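Local coordinates for protein oxidoreductase, Gfo/Idh/MocA family (Vibrio cholerae, PDB 1XEA) that probably acts as an NAD(P)-dependent oxidoreductase of the Gfo/Idh/MocA family, with a nucleotide-binding Rossmann domain joined to a second domain built on a large mixed sheet, at residues Ser214-Arg217 / Gln218-Ile221; Ile289-Asn292 / Leu293-Gln297; Leu298-Ala301 / Ile302-Ile306. All coordinates share one frame; numbering follows the deposited sequence.

Contact 1. Residues Ser214-Arg217 / Gln218-Ile221; sequences SMNR and QFGI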
loop_
_atom_site.group_PDB
_atom_site.type_symbol
_atom_site.label_atom_id
_atom_site.label_comp_id
_atom_site.label_asym_id
_atom_site.label_seq_id
_atom_site.Cartn_x
_atom_site.Cartn_y
_atom_site.Cartn_z
ATOM N N SER A 214 17.803 -5.283 13.746
ATOM C CA SER A 214 16.739 -6.083 14.313
ATOM C C SER A 214 16.461 -7.324 13.457
ATOM O O SER A 214 16.316 -7.244 12.233
ATOM C CB SER A 214 15.504 -5.184 14.418
ATOM O OG SER A 214 14.328 -5.870 14.763
HETATM N N MSE A 215 16.400 -8.481 14.106
HETATM C CA MSE A 215 16.121 -9.716 13.394
HETATM C C MSE A 215 15.251 -10.626 14.227
HETATM O O MSE A 215 15.674 -11.110 15.276
HETATM C CB MSE A 215 17.413 -10.445 13.057
HETATM C CG MSE A 215 17.191 -11.814 12.439
HETATM SE SE MSE A 215 18.821 -12.562 11.707
HETATM C CE MSE A 215 18.849 -11.584 10.040
ATOM N N ASN A 216 14.037 -10.868 13.750
ATOM C CA ASN A 216 13.117 -11.742 14.454
ATOM C C ASN A 216 12.865 -12.914 13.531
ATOM O O ASN A 216 12.024 -12.839 12.633
ATOM C CB ASN A 216 11.806 -11.022 14.744
ATOM C CG ASN A 216 10.899 -11.824 15.635
ATOM O OD1 ASN A 216 10.903 -13.050 15.594
ATOM N ND2 ASN A 216 10.110 -11.140 16.445
ATOM N N ARG A 217 13.607 -13.994 13.744
ATOM C CA ARG A 217 13.454 -15.166 12.900
ATOM C C ARG A 217 12.279 -16.042 13.282
ATOM O O ARG A 217 12.187 -17.199 12.878
ATOM C CB ARG A 217 14.758 -15.952 12.866
ATOM C CG ARG A 217 15.793 -15.211 12.065
ATOM C CD ARG A 217 17.089 -15.926 12.032
ATOM N NE ARG A 217 16.963 -17.250 11.467
ATOM C CZ ARG A 217 18.007 -18.000 11.147
ATOM N NH1 ARG A 217 19.236 -17.541 11.341
ATOM N NH2 ARG A 217 17.817 -19.198 10.622
ATOM N N GLN A 218 11.378 -15.467 14.067
ATOM C CA GLN A 218 10.153 -16.139 14.478
ATOM C C GLN A 218 9.068 -15.096 14.277
ATOM O O GLN A 218 8.189 -14.930 15.119
ATOM C CB GLN A 218 10.194 -16.544 15.952
ATOM C CG GLN A 218 10.972 -17.818 16.254
ATOM C CD GLN A 218 10.308 -18.632 17.363
ATOM O OE1 GLN A 218 9.964 -18.086 18.420
ATOM N NE2 GLN A 218 10.128 -19.935 17.130
ATOM N N PHE A 219 9.154 -14.387 13.155
ATOM C CA PHE A 219 8.207 -13.328 12.809
ATOM C C PHE A 219 7.028 -13.923 12.029
ATOM O O PHE A 219 7.116 -15.033 11.505
ATOM C CB PHE A 219 8.933 -12.275 11.958
ATOM C CG PHE A 219 8.270 -10.922 11.937
ATOM C CD1 PHE A 219 8.109 -10.189 13.111
ATOM C CD2 PHE A 219 7.860 -10.357 10.735
ATOM C CE1 PHE A 219 7.567 -8.908 13.085
ATOM C CE2 PHE A 219 7.317 -9.077 10.700
ATOM C CZ PHE A 219 7.167 -8.350 11.881
ATOM N N GLY A 220 5.935 -13.176 11.948
ATOM C CA GLY A 220 4.769 -13.659 11.230
ATOM C C GLY A 220 4.995 -13.844 9.739
ATOM O O GLY A 220 4.232 -14.540 9.060
ATOM N N ILE A 221 6.053 -13.229 9.217
ATOM C CA ILE A 221 6.369 -13.321 7.790
ATOM C C ILE A 221 7.844 -13.004 7.547
ATOM O O ILE A 221 8.505 -12.387 8.382
ATOM C CB ILE A 221 5.486 -12.336 6.965
ATOM C CG1 ILE A 221 5.485 -12.718 5.482
ATOM C CG2 ILE A 221 6.014 -10.926 7.093
ATOM C CD1 ILE A 221 4.413 -11.998 4.688
#
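An Asx turn at the end of strand 209-216 ties the side chain of N216 to the backbone of Q218 and starts the loop that leads to strand 223-230. The N216 side chain folds forward along the chain, and its OD1 accepts the backbone N-H of Q218 at 2.9 Å from Q218 N. The donor lies in the carbonyl plane of the amide, and the N-H...O angle of 145° makes the bond moderately bent, as expected for so tight a ring. CG of N216, anti to the backbone N (chi1 -172°), stands beside the carbonyl carbon, which brings OD1 to the N-H of the peptide that follows R217. The other branch, ND2, reaches the edge of the F219 ring near its plane, 4.0 Å from F219 CD1. The two side chains cross at about a right angle, and the amide and ring planes are 56° apart. F219 CB lies by the N216 carbonyl. R217, between the two ends of the turn, sends its guanidinium group to D167 of helix 160-175, where NH1 forms a salt bridge. N216 also touches H152 of strand 146-152 and R199 of strand 196-206, while the F219 ring meets those of H152 and of W246 of a second subunit, placing the strand end and its loop at a subunit interface backed by helix 160-175.

Contact 2. Residues Ile289-Asn292 / Leu293-Gln297; sequences IERN and LASHQ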
loop_
_atom_site.group_PDB
_atom_site.type_symbol
_atom_site.label_atom_id
_atom_site.label_comp_id
_atom_site.label_asym_id
_atom_site.label_seq_id
_atom_site.Cartn_x
_atom_site.Cartn_y
_atom_site.Cartn_z
ATOM N N ILE A 289 38.181 -2.137 5.352
ATOM C CA ILE A 289 38.736 -3.204 6.170
ATOM C C ILE A 289 38.292 -3.036 7.625
ATOM O O ILE A 289 37.798 -3.985 8.236
ATOM C CB ILE A 289 40.266 -3.184 6.128
ATOM C CG1 ILE A 289 40.746 -3.182 4.684
ATOM C CG2 ILE A 289 40.815 -4.373 6.871
ATOM C CD1 ILE A 289 42.166 -2.763 4.543
ATOM N N GLU A 290 38.468 -1.832 8.173
ATOM C CA GLU A 290 38.090 -1.548 9.559
ATOM C C GLU A 290 36.632 -1.872 9.837
ATOM O O GLU A 290 36.303 -2.373 10.911
ATOM C CB GLU A 290 38.348 -0.076 9.917
ATOM C CG GLU A 290 39.817 0.297 10.138
ATOM C CD GLU A 290 39.991 1.633 10.878
ATOM O OE1 GLU A 290 39.517 2.688 10.371
ATOM O OE2 GLU A 290 40.610 1.627 11.978
ATOM N N ARG A 291 35.763 -1.584 8.872
ATOM C CA ARG A 291 34.345 -1.863 9.041
ATOM C C ARG A 291 34.159 -3.371 9.035
ATOM O O ARG A 291 33.388 -3.919 9.825
ATOM C CB ARG A 291 33.525 -1.217 7.917
ATOM C CG ARG A 291 32.037 -1.547 7.980
ATOM C CD ARG A 291 31.225 -0.863 6.887
ATOM N NE ARG A 291 29.830 -1.311 6.905
ATOM C CZ ARG A 291 28.857 -0.784 6.164
ATOM N NH1 ARG A 291 29.115 0.218 5.338
ATOM N NH2 ARG A 291 27.624 -1.258 6.252
ATOM N N ASN A 292 34.879 -4.047 8.148
ATOM C CA ASN A 292 34.778 -5.501 8.081
ATOM C C ASN A 292 35.162 -6.110 9.438
ATOM O O ASN A 292 34.392 -6.865 10.038
ATOM C CB ASN A 292 35.667 -6.035 6.958
ATOM C CG ASN A 292 35.154 -5.637 5.600
ATOM O OD1 ASN A 292 34.007 -5.897 5.267
ATOM N ND2 ASN A 292 35.987 -4.995 4.818
ATOM N N LEU A 293 36.347 -5.763 9.929
ATOM C CA LEU A 293 36.796 -6.264 11.210
ATOM C C LEU A 293 35.778 -5.947 12.273
ATOM O O LEU A 293 35.285 -6.832 12.966
ATOM C CB LEU A 293 38.123 -5.628 11.588
ATOM C CG LEU A 293 39.273 -6.238 10.798
ATOM C CD1 LEU A 293 40.506 -5.360 10.920
ATOM C CD2 LEU A 293 39.544 -7.645 11.305
ATOM N N ALA A 294 35.456 -4.671 12.398
ATOM C CA ALA A 294 34.505 -4.235 13.402
ATOM C C ALA A 294 33.211 -5.059 13.410
ATOM O O ALA A 294 32.760 -5.514 14.468
ATOM C CB ALA A 294 34.189 -2.759 13.203
ATOM N N SER A 295 32.610 -5.256 12.239
ATOM C CA SER A 295 31.365 -6.021 12.169
ATOM C C SER A 295 31.523 -7.468 12.638
ATOM O O SER A 295 30.623 -8.028 13.277
ATOM C CB SER A 295 30.791 -5.983 10.750
ATOM O OG SER A 295 30.479 -4.650 10.396
ATOM N N HIS A 296 32.656 -8.079 12.314
ATOM C CA HIS A 296 32.882 -9.434 12.761
ATOM C C HIS A 296 33.277 -9.414 14.229
ATOM O O HIS A 296 32.931 -10.322 14.975
ATOM C CB HIS A 296 33.960 -10.125 11.925
ATOM C CG HIS A 296 33.529 -10.436 10.526
ATOM N ND1 HIS A 296 33.566 -9.502 9.514
ATOM C CD2 HIS A 296 33.037 -11.570 9.977
ATOM C CE1 HIS A 296 33.117 -10.050 8.399
ATOM N NE2 HIS A 296 32.790 -11.304 8.652
ATOM N N GLN A 297 33.984 -8.382 14.661
ATOM C CA GLN A 297 34.365 -8.335 16.059
ATOM C C GLN A 297 33.108 -8.127 16.895
ATOM O O GLN A 297 32.968 -8.704 17.973
ATOM C CB GLN A 297 35.385 -7.218 16.301
ATOM C CG GLN A 297 36.722 -7.461 15.581
ATOM C CD GLN A 297 37.722 -6.316 15.748
ATOM O OE1 GLN A 297 37.371 -5.138 15.627
ATOM N NE2 GLN A 297 38.979 -6.664 16.002
#
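N292 O is gripped twice by H296, one turn further along helix 286-311: the backbone H296 N donates at 3.1 Å to N292 O, and the imidazole H296 ND1 donates at 2.8 Å to the same N292 O. The ring bond is almost straight, 172° at the hydrogen, and the oxygen lies in the imidazole plane; seen from the acceptor, however, ND1 sits above the carbonyl plane. With H296 CG beside its own backbone N (chi1 -70°), the ring is swung back toward the preceding turn. Its far nitrogen, NE2, is hydrogen-bonded to the backbone N-H of L96, just after strand 90-93, so both ring nitrogens are engaged and rotation of the imidazole is fixed. On another flank I289 and L293 run side by side in the same direction, I289 CG2 lying 4.2 Å from L293 CD1, and both also touch Y107 of helix 100-112. Polar ends elsewhere reach across the fold: R291 NE and S295 OG both meet D173 of helix 160-175, and N292 OD1 accepts from R124. This is regular i to i+4 alpha-helical bonding, with a histidine side chain sharing the carbonyl, on a C-terminal helix that packs between the Rossmann domain and helix 160-175.

Contact 3. Residues Leu298-Ala301 / Ile302-Ile306; sequences LAEA and ICQQI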
loop_
_atom_site.group_PDB
_atom_site.type_symbol
_atom_site.label_atom_id
_atom_site.label_comp_id
_atom_site.label_asym_id
_atom_site.label_seq_id
_atom_site.Cartn_x
_atom_site.Cartn_y
_atom_site.Cartn_z
ATOM N N LEU A 298 32.182 -7.317 16.385
ATOM C CA LEU A 298 30.924 -7.053 17.081
ATOM C C LEU A 298 30.075 -8.332 17.147
ATOM O O LEU A 298 29.471 -8.640 18.177
ATOM C CB LEU A 298 30.135 -5.965 16.355
ATOM C CG LEU A 298 29.378 -4.939 17.210
ATOM C CD1 LEU A 298 28.221 -4.425 16.381
ATOM C CD2 LEU A 298 28.886 -5.533 18.516
ATOM N N ALA A 299 30.024 -9.066 16.040
ATOM C CA ALA A 299 29.265 -10.301 15.996
ATOM C C ALA A 299 29.807 -11.250 17.059
ATOM O O ALA A 299 29.046 -11.925 17.751
ATOM C CB ALA A 299 29.373 -10.934 14.623
ATOM N N GLU A 300 31.129 -11.300 17.184
ATOM C CA GLU A 300 31.772 -12.157 18.172
ATOM C C GLU A 300 31.266 -11.784 19.555
ATOM O O GLU A 300 30.790 -12.638 20.307
ATOM C CB GLU A 300 33.288 -11.970 18.124
ATOM C CG GLU A 300 34.042 -13.172 17.579
ATOM C CD GLU A 300 33.832 -14.409 18.426
ATOM O OE1 GLU A 300 34.090 -14.340 19.649
ATOM O OE2 GLU A 300 33.412 -15.447 17.866
ATOM N N ALA A 301 31.374 -10.494 19.869
ATOM C CA ALA A 301 30.948 -9.947 21.149
ATOM C C ALA A 301 29.507 -10.316 21.448
ATOM O O ALA A 301 29.184 -10.771 22.545
ATOM C CB ALA A 301 31.102 -8.448 21.137
ATOM N N ILE A 302 28.639 -10.126 20.464
ATOM C CA ILE A 302 27.228 -10.434 20.640
ATOM C C ILE A 302 27.016 -11.902 21.000
ATOM O O ILE A 302 26.282 -12.217 21.940
ATOM C CB ILE A 302 26.424 -10.071 19.368
ATOM C CG1 ILE A 302 26.494 -8.552 19.149
ATOM C CG2 ILE A 302 24.983 -10.543 19.503
ATOM C CD1 ILE A 302 25.920 -8.064 17.838
ATOM N N CYS A 303 27.679 -12.792 20.267
ATOM C CA CYS A 303 27.563 -14.233 20.508
ATOM C C CYS A 303 27.941 -14.628 21.922
ATOM O O CYS A 303 27.248 -15.414 22.567
ATOM C CB CYS A 303 28.450 -15.000 19.533
ATOM S SG CYS A 303 27.697 -15.276 17.945
ATOM N N GLN A 304 29.057 -14.084 22.392
ATOM C CA GLN A 304 29.538 -14.385 23.723
ATOM C C GLN A 304 28.606 -13.923 24.822
ATOM O O GLN A 304 28.154 -14.737 25.620
ATOM C CB GLN A 304 30.925 -13.794 23.922
ATOM C CG GLN A 304 31.985 -14.655 23.265
ATOM C CD GLN A 304 33.365 -14.068 23.386
ATOM O OE1 GLN A 304 33.833 -13.780 24.486
ATOM N NE2 GLN A 304 34.031 -13.887 22.255
ATOM N N GLN A 305 28.302 -12.633 24.873
ATOM C CA GLN A 305 27.419 -12.157 25.919
ATOM C C GLN A 305 26.124 -12.977 26.010
ATOM O O GLN A 305 25.594 -13.174 27.104
ATOM C CB GLN A 305 27.098 -10.677 25.719
ATOM C CG GLN A 305 26.374 -10.077 26.907
ATOM C CD GLN A 305 26.164 -8.575 26.773
ATOM O OE1 GLN A 305 25.614 -8.101 25.778
ATOM N NE2 GLN A 305 26.595 -7.818 27.783
ATOM N N ILE A 306 25.619 -13.465 24.877
ATOM C CA ILE A 306 24.385 -14.263 24.872
ATOM C C ILE A 306 24.653 -15.666 25.425
ATOM O O ILE A 306 24.054 -16.070 26.419
ATOM C CB ILE A 306 23.777 -14.396 23.435
ATOM C CG1 ILE A 306 23.426 -13.023 22.866
ATOM C CG2 ILE A 306 22.505 -15.220 23.479
ATOM C CD1 ILE A 306 22.962 -13.059 21.414
#
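A bend at chi2 (-61°) turns the carboxylate of E300 along the helix, while Q304, its chain extended beyond CG, carries its amide out to meet it. The two side chains are an i to i+4 pair on alpha-helix 286-311. Q304 NE2 donates to E300 OE1 at 2.6 Å, with a bent angle of 139° at the hydrogen. The oxygen lies in the amide plane of Q304 and is approached nearly end-on to its C-O bond, yet the carboxylate and amide planes are turned 53° apart and the two chains cross obliquely. E300 OE2 has a partner of its own, a salt bridge to R161 of helix 160-175. The carboxylate is thus held at both oxygens, which would probably favour its ionised form. Along the same turns the backbone follows the usual helical pattern: C303 N bonds to A299 O at 3.0 Å, and Q305 N to A301 O at 3.1 Å. C303 adds its side chain to the buried flank, where it touches R161 and V164 of helix 160-175. I302 and I306 both touch L200 of strand 196-206, so that the helix lies against the large mixed sheet as well as against helix 160-175. L298 closes the apolar flank one turn earlier, with one methyl branch laid against the isoleucine chain: L298 CD2 is 3.9 Å from I302 CG1 and 4.0 Å from I302 CD1.

How the contacts relate
Contacts 2 and 3 are successive parts of helix 286-311, their centres 13 Å apart and their segments adjoining in sequence. Contact 1 stands apart at a strand end, about 25 Å from contact 2 and 20 Å from contact 3 between centres, and touches neither; its nearest atoms are about 10 Å from contact 3. Helix 160-175 links all three: D167 meets contact 1, D173 takes polar groups of contact 2, and R161 takes the carboxylate of contact 3. Contact 2 faces the nucleotide-binding Rossmann domain through strand 117-120 and helix 100-112, contact 3 faces the large mixed sheet, and contact 1 faces a second subunit.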